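Local structure of flagellar brake protein YcgR (Escherichia coli, 5Y6F) at residues Lys81-Val86 / Thr107-Gln112; Asp185-Ser190 / Ser210-Asn215. The protein acts as a flagellar brake that, when bound to c-di-GMP, binds components of the flagellar motor and slows swimming and swarming. All blocks are in the same frame, centred on the assembly; numbering follows the deposited sequence.

In the fold
Both interactions are partly buried antiparallel strand pairs, but they belong to different domains: interaction 1 joins strands of the PilZN sheet, interaction 2 joins strands of the PilZ sheet. Their centres lie 26 Å apart and their nearest atoms about 10 Å apart, with bound c-di-GMP between them. Each pair has an end that meets nucleotide. In 81-86/107-112 no side-chain polar bond crosses between the strands; backbone bonds hold them, and Lys-81 meets a guanine with its methylenes. In 185-190/210-215 an arginine-glutamine pair, a beta bulge and direct bonds to c-di-GMP are added, while phenylalanines line the opposite face of the sheet.

Interaction 1 (Lys81-Val86 / Thr107-Gln112); sequences KVEFTV and TLWFVQ. With C2E (9,9'-[(2R,3R,3aS,5S,7aR,9R,10R,10aS,12S,14aR)-3,5,10,12-tetrahydroxy-5,12-dioxidooctahydro-2H,7H-difuro[3,2-d:3',2'-j][1,3,7,9,2,8]tetraoxadiphosphacyclododecine-2,9-diyl]bis(2-amino-1,9-dihydro-6H-purin-6-one)), chain D.
A notably short backbone bond ties Val-111 N to Lys-81 O, 2.6 Å long and almost straight at 173°, right where the strand pair meets c-di-GMP. The return bond, Lys-81 N to Val-111 O, is 3.0 Å and lands on a lone pair of the carbonyl. Two residues further on, Glu-83 and Trp-109 form a second pair of hydrogen bonds, with Trp-109 N 2.8 Å from Glu-83 O. Between these pairs Val-82 CA sits 3.3 Å from Trp-109 O, a CA-H...O contact. Lys-81 lays its methylenes over the face of a guanine, CB 3.5 Å from C81 of the ligand. With CG anti to the backbone N (chi1 180°) and the chain extended, NZ is carried on to Tyr-4 OH, which also bonds Glu-83 OE1; the direct Lys-81 to Glu-83 salt bridge is long. Putting an alanine here would probably uncover part of that guanine and cost Tyr-4 OH its lysine partner, with Glu-83 losing this lysine's charge nearby. On the other face Val-82 CG2 meets Phe-110 CD1 obliquely at 3.9 Å, and Phe-84 CB meets Leu-108 CB at the same distance; helix 13-25 packs against Phe-84, Leu-108 and Phe-110. This is a regular antiparallel ladder of the PilZN sheet, whose end leads through Gln-112 to Arg-114 and Arg-118 of the RxxxR c-di-GMP-binding motif.

Interaction 2 (Asp185-Ser190 / Ser210-Asn215); sequences DAQLIS and SFRFLN. With C2E (9,9'-[(2R,3R,3aS,5S,7aR,9R,10R,10aS,12S,14aR)-3,5,10,12-tetrahydroxy-5,12-dioxidooctahydro-2H,7H-difuro[3,2-d:3',2'-j][1,3,7,9,2,8]tetraoxadiphosphacyclododecine-2,9-diyl]bis(2-amino-1,9-dihydro-6H-purin-6-one)), chain C.
Gln-187 OE1 receives Arg-212 NH2 at 2.7 Å, and Arg-212 NH1 reaches O11 of a c-di-GMP phosphate at the same distance, so one guanidinium is held from two sides. Arg-212 CG lies between its backbone N and carbonyl carbon (chi1 67°), and the extended chain then runs beside the glutamine, their planes 71° apart; NH2 comes from above the amide carbonyl plane, and the NE bond to OE1 is weak. Gly-166 O fixes Gln-187 NE2, making the glutamine a second-shell brace. Ser-210 OG bonds O61 of the same ligand at 2.8 Å. At the far end Asn-215 ND2 donates to Asp-185 OD2 at 2.9 Å, on the anti side of the carboxylate. Ile-189 and Ser-190 stand opposite the single Ser-210, a classic beta bulge, with Ile-189 N 2.8 Å from Ser-210 O. Ile-189 CG2 lies over one face of the guanidinium, toward its rim, while CD1 comes 3.3 Å from ligand C81. On the opposite side of the sheet Phe-211 CD1 packs 3.6 Å from Ala-186 CB and its CE1 against Leu-188, and Phe-213 stacks on Phe-184. Ser-190 OG bonds another c-di-GMP, so this bulged hairpin forms one wall of the PilZ-domain nucleotide site.

Interaction 1 (Lys81-Val86 / Thr107-Gln112)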
ATOM      1  N   LYS A  81      -4.482  -5.851  -1.303  1.00 42.65           N
ATOM      2  CA  LYS A  81      -3.303  -5.958  -2.135  1.00 42.13           C
ATOM      3  C   LYS A  81      -3.470  -7.168  -3.056  1.00 44.72           C
ATOM      4  O   LYS A  81      -3.833  -8.267  -2.602  1.00 43.26           O
ATOM      5  CB  LYS A  81      -2.050  -6.116  -1.274  1.00 35.41           C
ATOM      6  CG  LYS A  81      -0.766  -6.237  -2.091  1.00 46.63           C
ATOM      7  CD  LYS A  81       0.367  -6.863  -1.262  1.00 47.75           C
ATOM      8  CE  LYS A  81       1.655  -6.576  -1.913  1.00 46.10           C
ATOM      9  NZ  LYS A  81       2.873  -7.010  -1.140  1.00 52.80           N
ATOM     10  N   VAL A  82      -3.222  -6.965  -4.360  1.00 38.47           N
ATOM     11  CA  VAL A  82      -3.256  -8.055  -5.321  1.00 40.24           C
ATOM     12  C   VAL A  82      -1.834  -8.435  -5.698  1.00 46.80           C
ATOM     13  O   VAL A  82      -0.930  -7.590  -5.799  1.00 42.37           O
ATOM     14  CB  VAL A  82      -4.063  -7.664  -6.567  1.00 46.23           C
ATOM     15  CG1 VAL A  82      -4.172  -8.881  -7.534  1.00 39.18           C
ATOM     16  CG2 VAL A  82      -5.442  -7.125  -6.175  1.00 43.70           C
ATOM     17  N   GLU A  83      -1.621  -9.713  -5.912  1.00 40.72           N
ATOM     18  CA  GLU A  83      -0.289 -10.102  -6.310  1.00 42.10           C
ATOM     19  C   GLU A  83      -0.398 -11.401  -7.070  1.00 43.25           C
ATOM     20  O   GLU A  83      -1.132 -12.289  -6.639  1.00 48.78           O
ATOM     21  CB  GLU A  83       0.652 -10.230  -5.112  1.00 40.63           C
ATOM     22  CG  GLU A  83       1.977 -10.926  -5.494  1.00 44.75           C
ATOM     23  CD  GLU A  83       2.989 -11.050  -4.370  1.00 55.81           C
ATOM     24  OE1 GLU A  83       3.002 -10.192  -3.449  1.00 55.50           O
ATOM     25  OE2 GLU A  83       3.801 -12.013  -4.425  1.00 68.97           O
ATOM     26  N   PHE A  84       0.284 -11.490  -8.218  1.00 41.99           N
ATOM     27  CA  PHE A  84       0.414 -12.769  -8.917  1.00 42.74           C
ATOM     28  C   PHE A  84       1.694 -12.725  -9.736  1.00 51.01           C
ATOM     29  O   PHE A  84       2.358 -11.690  -9.846  1.00 54.82           O
ATOM     30  CB  PHE A  84      -0.774 -13.058  -9.848  1.00 42.50           C
ATOM     31  CG  PHE A  84      -1.009 -11.936 -10.871  1.00 47.07           C
ATOM     32  CD1 PHE A  84      -1.646 -10.749 -10.488  1.00 44.57           C
ATOM     33  CD2 PHE A  84      -0.544 -12.055 -12.184  1.00 45.90           C
ATOM     34  CE1 PHE A  84      -1.854  -9.686 -11.431  1.00 44.67           C
ATOM     35  CE2 PHE A  84      -0.733 -11.022 -13.119  1.00 49.45           C
ATOM     36  CZ  PHE A  84      -1.399  -9.847 -12.746  1.00 49.07           C
ATOM     37  N   THR A  85       2.003 -13.866 -10.333  1.00 44.35           N
ATOM     38  CA  THR A  85       3.215 -14.109 -11.075  1.00 53.09           C
ATOM     39  C   THR A  85       2.878 -14.619 -12.471  1.00 57.28           C
ATOM     40  O   THR A  85       1.920 -15.374 -12.650  1.00 57.12           O
ATOM     41  CB  THR A  85       4.063 -15.154 -10.348  1.00 58.89           C
ATOM     42  OG1 THR A  85       4.621 -14.549  -9.184  1.00 64.47           O
ATOM     43  CG2 THR A  85       5.167 -15.531 -11.201  1.00 61.05           C
ATOM     44  N   VAL A  86       3.684 -14.225 -13.465  1.00 59.09           N
ATOM     45  CA  VAL A  86       3.590 -14.794 -14.807  1.00 60.29           C
ATOM     46  C   VAL A  86       4.986 -15.199 -15.248  1.00 66.48           C
ATOM     47  O   VAL A  86       5.990 -14.630 -14.809  1.00 68.74           O
ATOM     48  CB  VAL A  86       2.937 -13.818 -15.819  1.00 66.93           C
ATOM     49  CG1 VAL A  86       1.485 -13.504 -15.402  1.00 60.73           C
ATOM     50  CG2 VAL A  86       3.736 -12.525 -15.944  1.00 69.11           C
ATOM     51  N   THR A 107      -3.517 -18.584 -10.707  1.00 67.33           N
ATOM     52  CA  THR A 107      -3.863 -18.244  -9.323  1.00 49.74           C
ATOM     53  C   THR A 107      -3.375 -16.827  -9.025  1.00 48.04           C
ATOM     54  O   THR A 107      -2.464 -16.329  -9.678  1.00 52.41           O
ATOM     55  CB  THR A 107      -3.224 -19.201  -8.297  1.00 44.27           C
ATOM     56  OG1 THR A 107      -1.857 -18.810  -8.076  1.00 50.46           O
ATOM     57  CG2 THR A 107      -3.185 -20.656  -8.788  1.00 46.26           C
ATOM     58  N   LEU A 108      -3.990 -16.207  -8.023  1.00 47.10           N
ATOM     59  CA  LEU A 108      -3.611 -14.872  -7.584  1.00 43.85           C
ATOM     60  C   LEU A 108      -3.917 -14.657  -6.098  1.00 43.89           C
ATOM     61  O   LEU A 108      -4.846 -15.254  -5.552  1.00 45.36           O
ATOM     62  CB  LEU A 108      -4.316 -13.808  -8.429  1.00 46.90           C
ATOM     63  CG  LEU A 108      -5.845 -13.842  -8.448  1.00 52.76           C
ATOM     64  CD1 LEU A 108      -6.407 -13.634  -7.050  1.00 53.71           C
ATOM     65  CD2 LEU A 108      -6.392 -12.798  -9.409  1.00 45.13           C
ATOM     66  N   TRP A 109      -3.137 -13.792  -5.459  1.00 39.31           N
ATOM     67  CA  TRP A 109      -3.328 -13.433  -4.069  1.00 42.21           C
ATOM     68  C   TRP A 109      -4.183 -12.173  -4.017  1.00 47.73           C
ATOM     69  O   TRP A 109      -3.926 -11.204  -4.746  1.00 46.86           O
ATOM     70  CB  TRP A 109      -1.981 -13.156  -3.397  1.00 42.95           C
ATOM     71  CG  TRP A 109      -1.114 -14.335  -3.280  1.00 42.60           C
ATOM     72  CD1 TRP A 109      -0.016 -14.626  -4.062  1.00 38.46           C
ATOM     73  CD2 TRP A 109      -1.260 -15.436  -2.366  1.00 40.12           C
ATOM     74  NE1 TRP A 109       0.565 -15.805  -3.630  1.00 38.17           N
ATOM     75  CE2 TRP A 109      -0.183 -16.328  -2.612  1.00 41.30           C
ATOM     76  CE3 TRP A 109      -2.159 -15.737  -1.340  1.00 38.36           C
ATOM     77  CZ2 TRP A 109      -0.021 -17.518  -1.897  1.00 42.37           C
ATOM     78  CZ3 TRP A 109      -1.975 -16.906  -0.612  1.00 38.79           C
ATOM     79  CH2 TRP A 109      -0.929 -17.779  -0.906  1.00 40.44           C
ATOM     80  N   PHE A 110      -5.211 -12.207  -3.191  1.00 40.05           N
ATOM     81  CA  PHE A 110      -6.081 -11.062  -2.969  1.00 38.73           C
ATOM     82  C   PHE A 110      -5.970 -10.818  -1.463  1.00 40.57           C
ATOM     83  O   PHE A 110      -6.682 -11.446  -0.693  1.00 37.56           O
ATOM     84  CB  PHE A 110      -7.502 -11.358  -3.393  1.00 42.97           C
ATOM     85  CG  PHE A 110      -8.403 -10.127  -3.440  1.00 45.21           C
ATOM     86  CD1 PHE A 110      -8.294  -9.207  -4.499  1.00 43.96           C
ATOM     87  CD2 PHE A 110      -9.373  -9.916  -2.460  1.00 42.46           C
ATOM     88  CE1 PHE A 110      -9.113  -8.072  -4.590  1.00 42.61           C
ATOM     89  CE2 PHE A 110     -10.240  -8.774  -2.542  1.00 44.32           C
ATOM     90  CZ  PHE A 110     -10.103  -7.854  -3.593  1.00 42.23           C
ATOM     91  N   VAL A 111      -5.028  -9.974  -1.037  1.00 36.73           N
ATOM     92  CA  VAL A 111      -4.581  -9.955   0.343  1.00 38.67           C
ATOM     93  C   VAL A 111      -5.347  -8.903   1.151  1.00 41.58           C
ATOM     94  O   VAL A 111      -5.292  -7.711   0.857  1.00 41.53           O
ATOM     95  CB  VAL A 111      -3.079  -9.700   0.410  1.00 38.62           C
ATOM     96  CG1 VAL A 111      -2.659  -9.592   1.852  1.00 35.99           C
ATOM     97  CG2 VAL A 111      -2.278 -10.827  -0.402  1.00 38.48           C
ATOM     98  N   GLN A 112      -6.023  -9.335   2.193  1.00 38.34           N
ATOM     99  CA  GLN A 112      -6.862  -8.459   3.009  1.00 38.93           C
ATOM    100  C   GLN A 112      -6.580  -8.727   4.490  1.00 42.79           C
ATOM    101  O   GLN A 112      -7.373  -9.381   5.142  1.00 39.06           O
ATOM    102  CB  GLN A 112      -8.321  -8.746   2.664  1.00 36.07           C
ATOM    103  CG  GLN A 112      -8.632  -8.529   1.178  1.00 37.53           C
ATOM    104  CD  GLN A 112     -10.116  -8.685   0.932  1.00 44.09           C
ATOM    105  OE1 GLN A 112     -10.632  -9.780   0.971  1.00 40.86           O
ATOM    106  NE2 GLN A 112     -10.800  -7.573   0.697  1.00 44.33           N
TER
HETATM  107  P1  C2E D 303       0.449   1.350   2.314  1.00 47.29           P
HETATM  108  O2P C2E D 303      -0.924   1.188   3.118  1.00 55.43           O
HETATM  109  O1P C2E D 303       0.728   2.785   2.027  1.00 53.59           O
HETATM  110  O5' C2E D 303       1.648   0.672   3.140  1.00 46.05           O
HETATM  111  C5' C2E D 303       2.991   0.973   2.648  1.00 44.11           C
HETATM  112  C4' C2E D 303       4.047   0.158   3.343  1.00 44.61           C
HETATM  113  O4' C2E D 303       3.965   0.398   4.742  1.00 46.05           O
HETATM  114  C3' C2E D 303       3.745  -1.318   3.171  1.00 51.63           C
HETATM  115  O3' C2E D 303       4.304  -1.816   1.975  1.00 47.14           O
HETATM  116  C2' C2E D 303       4.495  -1.888   4.366  1.00 56.67           C
HETATM  117  O2' C2E D 303       5.897  -1.909   4.177  1.00 60.35           O
HETATM  118  C1' C2E D 303       4.193  -0.823   5.406  1.00 52.42           C
HETATM  119  N9  C2E D 303       2.989  -1.172   6.157  1.00 51.26           N
HETATM  120  C8  C2E D 303       1.770  -0.583   6.107  1.00 48.21           C
HETATM  121  N7  C2E D 303       0.989  -1.156   6.972  1.00 47.20           N
HETATM  122  C5  C2E D 303       1.665  -2.129   7.600  1.00 46.05           C
HETATM  123  C6  C2E D 303       1.338  -3.057   8.591  1.00 45.68           C
HETATM  124  O6  C2E D 303       0.226  -3.087   9.077  1.00 43.44           O
HETATM  125  N1  C2E D 303       2.299  -3.890   9.003  1.00 52.65           N
HETATM  126  C2  C2E D 303       3.542  -3.850   8.452  1.00 53.96           C
HETATM  127  N2  C2E D 303       4.495  -4.744   8.863  1.00 61.66           N
HETATM  128  N3  C2E D 303       3.841  -2.993   7.511  1.00 53.61           N
HETATM  129  C4  C2E D 303       2.948  -2.135   7.086  1.00 46.15           C
HETATM  130  P11 C2E D 303       3.819  -3.160   1.295  1.00 48.70           P
HETATM  131  O21 C2E D 303       3.653  -4.362   2.353  1.00 42.53           O
HETATM  132  O11 C2E D 303       4.580  -3.446   0.075  1.00 50.61           O
HETATM  133  O5A C2E D 303       2.347  -2.792   0.794  1.00 49.64           O
HETATM  134  C5A C2E D 303       2.215  -1.875  -0.256  1.00 44.25           C
HETATM  135  C4A C2E D 303       0.748  -1.414  -0.403  1.00 42.88           C
HETATM  136  O4A C2E D 303      -0.136  -2.512  -0.645  1.00 43.73           O
HETATM  137  C3A C2E D 303       0.254  -0.807   0.886  1.00 44.58           C
HETATM  138  O3A C2E D 303       0.508   0.594   0.910  1.00 39.88           O
HETATM  139  C2A C2E D 303      -1.270  -1.029   0.756  1.00 40.81           C
HETATM  140  O2A C2E D 303      -1.844  -0.274  -0.308  1.00 40.79           O
HETATM  141  C1A C2E D 303      -1.325  -2.398   0.144  1.00 42.18           C
HETATM  142  N91 C2E D 303      -1.507  -3.511   1.078  1.00 45.01           N
HETATM  143  C81 C2E D 303      -0.626  -4.472   1.448  1.00 41.54           C
HETATM  144  N71 C2E D 303      -1.197  -5.314   2.215  1.00 40.53           N
HETATM  145  C51 C2E D 303      -2.488  -4.947   2.407  1.00 40.25           C
HETATM  146  C61 C2E D 303      -3.556  -5.499   3.120  1.00 41.61           C
HETATM  147  O61 C2E D 303      -3.354  -6.527   3.739  1.00 44.12           O
HETATM  148  N11 C2E D 303      -4.753  -4.842   3.115  1.00 42.65           N
HETATM  149  C21 C2E D 303      -4.904  -3.704   2.357  1.00 45.87           C
HETATM  150  N21 C2E D 303      -6.146  -3.102   2.314  1.00 42.43           N
HETATM  151  N31 C2E D 303      -3.907  -3.200   1.626  1.00 36.89           N
HETATM  152  C41 C2E D 303      -2.714  -3.792   1.663  1.00 44.53           C

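Interaction 2 (Asp185-Ser190 / Ser210-Asn215)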
ATOM      1  N   ASP A 185       3.122   3.688  23.329  1.00102.56           N
ATOM      2  CA  ASP A 185       4.201   2.700  23.201  1.00104.97           C
ATOM      3  C   ASP A 185       4.074   2.054  21.817  1.00 95.31           C
ATOM      4  O   ASP A 185       3.204   1.208  21.602  1.00 93.56           O
ATOM      5  CB  ASP A 185       4.094   1.633  24.292  1.00112.55           C
ATOM      6  CG  ASP A 185       4.853   1.977  25.577  1.00127.57           C
ATOM      7  OD1 ASP A 185       5.602   2.986  25.639  1.00128.72           O
ATOM      8  OD2 ASP A 185       4.687   1.205  26.551  1.00137.57           O
ATOM      9  N   ALA A 186       4.932   2.435  20.870  1.00 90.53           N
ATOM     10  CA  ALA A 186       4.840   1.935  19.505  1.00 85.57           C
ATOM     11  C   ALA A 186       6.128   1.220  19.087  1.00 91.33           C
ATOM     12  O   ALA A 186       7.221   1.535  19.583  1.00 98.64           O
ATOM     13  CB  ALA A 186       4.530   3.084  18.545  1.00 80.77           C
ATOM     14  N   GLN A 187       6.002   0.256  18.164  1.00 83.97           N
ATOM     15  CA  GLN A 187       7.158  -0.449  17.602  1.00 80.35           C
ATOM     16  C   GLN A 187       7.307  -0.168  16.108  1.00 73.91           C
ATOM     17  O   GLN A 187       6.355  -0.343  15.333  1.00 69.95           O
ATOM     18  CB  GLN A 187       7.067  -1.963  17.831  1.00 82.60           C
ATOM     19  CG  GLN A 187       8.328  -2.702  17.362  1.00 84.53           C
ATOM     20  CD  GLN A 187       8.243  -4.207  17.542  1.00 93.55           C
ATOM     21  OE1 GLN A 187       7.169  -4.762  17.788  1.00 94.78           O
ATOM     22  NE2 GLN A 187       9.383  -4.880  17.410  1.00 98.58           N
ATOM     23  N   LEU A 188       8.497   0.263  15.705  1.00 72.98           N
ATOM     24  CA  LEU A 188       8.787   0.537  14.302  1.00 70.02           C
ATOM     25  C   LEU A 188       8.764  -0.790  13.565  1.00 70.80           C
ATOM     26  O   LEU A 188       9.674  -1.606  13.706  1.00 73.51           O
ATOM     27  CB  LEU A 188      10.141   1.226  14.164  1.00 72.70           C
ATOM     28  CG  LEU A 188      10.629   1.328  12.717  1.00 75.99           C
ATOM     29  CD1 LEU A 188       9.569   2.064  11.899  1.00 73.56           C
ATOM     30  CD2 LEU A 188      12.003   2.002  12.582  1.00 80.13           C
ATOM     31  N   ILE A 189       7.704  -1.060  12.820  1.00 66.77           N
ATOM     32  CA  ILE A 189       7.581  -2.385  12.227  1.00 69.25           C
ATOM     33  C   ILE A 189       7.969  -2.405  10.758  1.00 69.13           C
ATOM     34  O   ILE A 189       8.277  -3.484  10.233  1.00 70.44           O
ATOM     35  CB  ILE A 189       6.166  -2.966  12.390  1.00 72.75           C
ATOM     36  CG1 ILE A 189       5.152  -2.076  11.670  1.00 73.14           C
ATOM     37  CG2 ILE A 189       5.833  -3.154  13.866  1.00 79.09           C
ATOM     38  CD1 ILE A 189       3.734  -2.471  11.920  1.00 76.12           C
ATOM     39  N   SER A 190       7.964  -1.265  10.077  1.00 67.37           N
ATOM     40  CA  SER A 190       8.339  -1.292   8.670  1.00 65.46           C
ATOM     41  C   SER A 190       8.906   0.056   8.285  1.00 70.24           C
ATOM     42  O   SER A 190       8.392   1.101   8.704  1.00 78.02           O
ATOM     43  CB  SER A 190       7.158  -1.658   7.759  1.00 67.62           C
ATOM     44  OG  SER A 190       7.660  -1.955   6.471  1.00 71.42           O
ATOM     45  N   SER A 210       6.039   2.714   9.644  1.00 61.98           N
ATOM     46  CA  SER A 210       4.818   2.022  10.043  1.00 63.53           C
ATOM     47  C   SER A 210       4.990   1.609  11.504  1.00 70.81           C
ATOM     48  O   SER A 210       5.982   0.954  11.848  1.00 71.70           O
ATOM     49  CB  SER A 210       4.576   0.817   9.159  1.00 53.61           C
ATOM     50  OG  SER A 210       3.917   1.115   7.916  1.00 58.26           O
ATOM     51  N   PHE A 211       4.059   2.033  12.366  1.00 63.16           N
ATOM     52  CA  PHE A 211       4.119   1.768  13.791  1.00 61.76           C
ATOM     53  C   PHE A 211       2.909   0.960  14.189  1.00 66.91           C
ATOM     54  O   PHE A 211       1.784   1.302  13.807  1.00 68.20           O
ATOM     55  CB  PHE A 211       4.145   3.056  14.612  1.00 69.43           C
ATOM     56  CG  PHE A 211       5.469   3.757  14.602  1.00 60.64           C
ATOM     57  CD1 PHE A 211       6.480   3.368  15.473  1.00 66.99           C
ATOM     58  CD2 PHE A 211       5.714   4.793  13.708  1.00 68.14           C
ATOM     59  CE1 PHE A 211       7.701   3.998  15.462  1.00 69.31           C
ATOM     60  CE2 PHE A 211       6.951   5.452  13.687  1.00 73.58           C
ATOM     61  CZ  PHE A 211       7.939   5.054  14.569  1.00 74.84           C
ATOM     62  N   ARG A 212       3.133  -0.104  14.951  1.00 65.90           N
ATOM     63  CA  ARG A 212       2.051  -0.740  15.680  1.00 59.98           C
ATOM     64  C   ARG A 212       2.137  -0.290  17.127  1.00 66.92           C
ATOM     65  O   ARG A 212       3.235  -0.272  17.701  1.00 68.74           O
ATOM     66  CB  ARG A 212       2.145  -2.261  15.585  1.00 58.34           C
ATOM     67  CG  ARG A 212       3.350  -2.913  16.278  1.00 64.30           C
ATOM     68  CD  ARG A 212       3.145  -4.443  16.259  1.00 62.88           C
ATOM     69  NE  ARG A 212       4.322  -5.179  16.654  1.00 70.56           N
ATOM     70  CZ  ARG A 212       4.859  -6.176  15.954  1.00 80.37           C
ATOM     71  NH1 ARG A 212       4.305  -6.582  14.806  1.00 73.49           N
ATOM     72  NH2 ARG A 212       5.954  -6.786  16.414  1.00 81.16           N
ATOM     73  N   PHE A 213       0.991   0.084  17.715  1.00 68.87           N
ATOM     74  CA  PHE A 213       0.979   0.518  19.120  1.00 70.31           C
ATOM     75  C   PHE A 213       1.125  -0.666  20.065  1.00 75.56           C
ATOM     76  O   PHE A 213       0.522  -1.720  19.865  1.00 82.58           O
ATOM     77  CB  PHE A 213      -0.318   1.236  19.496  1.00 67.99           C
ATOM     78  CG  PHE A 213      -0.587   2.484  18.724  1.00 69.03           C
ATOM     79  CD1 PHE A 213       0.425   3.354  18.395  1.00 70.82           C
ATOM     80  CD2 PHE A 213      -1.880   2.802  18.351  1.00 70.37           C
ATOM     81  CE1 PHE A 213       0.140   4.521  17.691  1.00 70.71           C
ATOM     82  CE2 PHE A 213      -2.161   3.962  17.656  1.00 69.70           C
ATOM     83  CZ  PHE A 213      -1.151   4.818  17.325  1.00 68.26           C
ATOM     84  N   LEU A 214       1.915  -0.478  21.112  1.00 78.83           N
ATOM     85  CA  LEU A 214       2.030  -1.418  22.212  1.00 92.59           C
ATOM     86  C   LEU A 214       1.384  -0.820  23.460  1.00 97.61           C
ATOM     87  O   LEU A 214       1.285   0.404  23.597  1.00 96.61           O
ATOM     88  CB  LEU A 214       3.501  -1.760  22.488  1.00103.18           C
ATOM     89  CG  LEU A 214       4.050  -3.142  22.093  1.00108.54           C
ATOM     90  CD1 LEU A 214       3.063  -4.272  22.463  1.00113.39           C
ATOM     91  CD2 LEU A 214       4.470  -3.210  20.623  1.00101.46           C
ATOM     92  N   ASN A 215       0.913  -1.698  24.350  1.00100.03           N
ATOM     93  CA  ASN A 215       0.359  -1.321  25.659  1.00104.59           C
ATOM     94  C   ASN A 215      -0.673  -0.187  25.552  1.00104.32           C
ATOM     95  O   ASN A 215      -0.557   0.864  26.187  1.00110.26           O
ATOM     96  CB  ASN A 215       1.486  -0.941  26.626  1.00104.68           C
ATOM     97  CG  ASN A 215       2.570  -2.019  26.728  1.00104.81           C
ATOM     98  OD1 ASN A 215       2.278  -3.218  26.825  1.00105.37           O
ATOM     99  ND2 ASN A 215       3.828  -1.587  26.702  1.00103.32           N
TER
HETATM  100  P1  C2E C 302      -3.854  -4.559  10.935  1.00 43.43           P
HETATM  101  O2P C2E C 302      -4.235  -3.267  10.066  1.00 40.41           O
HETATM  102  O1P C2E C 302      -5.076  -5.262  11.362  1.00 44.51           O
HETATM  103  O5' C2E C 302      -2.867  -5.465  10.081  1.00 43.75           O
HETATM  104  C5' C2E C 302      -2.713  -6.787  10.578  1.00 36.03           C
HETATM  105  C4' C2E C 302      -1.415  -7.442  10.115  1.00 45.35           C
HETATM  106  O4' C2E C 302      -1.419  -7.612   8.704  1.00 43.61           O
HETATM  107  C3' C2E C 302      -0.185  -6.567  10.410  1.00 46.34           C
HETATM  108  O3' C2E C 302       0.385  -6.869  11.674  1.00 53.86           O
HETATM  109  C2' C2E C 302       0.789  -6.978   9.311  1.00 45.39           C
HETATM  110  O2' C2E C 302       1.319  -8.246   9.636  1.00 47.70           O
HETATM  111  C1' C2E C 302      -0.165  -7.218   8.124  1.00 43.98           C
HETATM  112  N9  C2E C 302      -0.343  -6.056   7.258  1.00 44.46           N
HETATM  113  C8  C2E C 302      -1.433  -5.236   7.223  1.00 42.05           C
HETATM  114  N7  C2E C 302      -1.256  -4.316   6.316  1.00 45.03           N
HETATM  115  C5  C2E C 302      -0.028  -4.503   5.725  1.00 41.95           C
HETATM  116  C6  C2E C 302       0.709  -3.851   4.710  1.00 42.81           C
HETATM  117  O6  C2E C 302       0.327  -2.875   4.078  1.00 41.73           O
HETATM  118  N1  C2E C 302       1.903  -4.354   4.404  1.00 44.28           N
HETATM  119  C2  C2E C 302       2.407  -5.413   5.053  1.00 47.56           C
HETATM  120  N2  C2E C 302       3.642  -5.817   4.687  1.00 48.25           N
HETATM  121  N3  C2E C 302       1.762  -6.025   5.993  1.00 46.41           N
HETATM  122  C4  C2E C 302       0.548  -5.614   6.332  1.00 46.09           C
HETATM  123  P11 C2E C 302       1.424  -5.817  12.379  1.00 49.91           P
HETATM  124  O21 C2E C 302       2.476  -5.435  11.255  1.00 44.37           O
HETATM  125  O11 C2E C 302       1.943  -6.466  13.602  1.00 56.40           O
HETATM  126  O5A C2E C 302       0.623  -4.454  12.709  1.00 46.46           O
HETATM  127  C5A C2E C 302      -0.403  -4.503  13.702  1.00 42.87           C
HETATM  128  C4A C2E C 302      -1.239  -3.232  13.573  1.00 46.15           C
HETATM  129  O4A C2E C 302      -0.391  -2.097  13.469  1.00 44.97           O
HETATM  130  C3A C2E C 302      -2.011  -3.192  12.238  1.00 43.71           C
HETATM  131  O3A C2E C 302      -3.109  -4.091  12.287  1.00 48.85           O
HETATM  132  C2A C2E C 302      -2.458  -1.737  12.204  1.00 41.98           C
HETATM  133  O2A C2E C 302      -3.601  -1.612  13.013  1.00 52.80           O
HETATM  134  C1A C2E C 302      -1.218  -1.072  12.885  1.00 48.10           C
HETATM  135  N91 C2E C 302      -0.375  -0.508  11.880  1.00 42.71           N
HETATM  136  C81 C2E C 302       0.813  -1.036  11.449  1.00 43.14           C
HETATM  137  N71 C2E C 302       1.322  -0.273  10.505  1.00 46.71           N
HETATM  138  C51 C2E C 302       0.463   0.785  10.342  1.00 40.62           C
HETATM  139  C61 C2E C 302       0.473   1.849   9.495  1.00 46.34           C
HETATM  140  O61 C2E C 302       1.390   2.018   8.696  1.00 47.42           O
HETATM  141  N11 C2E C 302      -0.567   2.661   9.557  1.00 47.32           N
HETATM  142  C21 C2E C 302      -1.572   2.470  10.424  1.00 51.10           C
HETATM  143  N21 C2E C 302      -2.600   3.377  10.444  1.00 51.20           N
HETATM  144  N31 C2E C 302      -1.601   1.466  11.221  1.00 48.28           N
HETATM  145  C41 C2E C 302      -0.616   0.627  11.182  1.00 38.91           C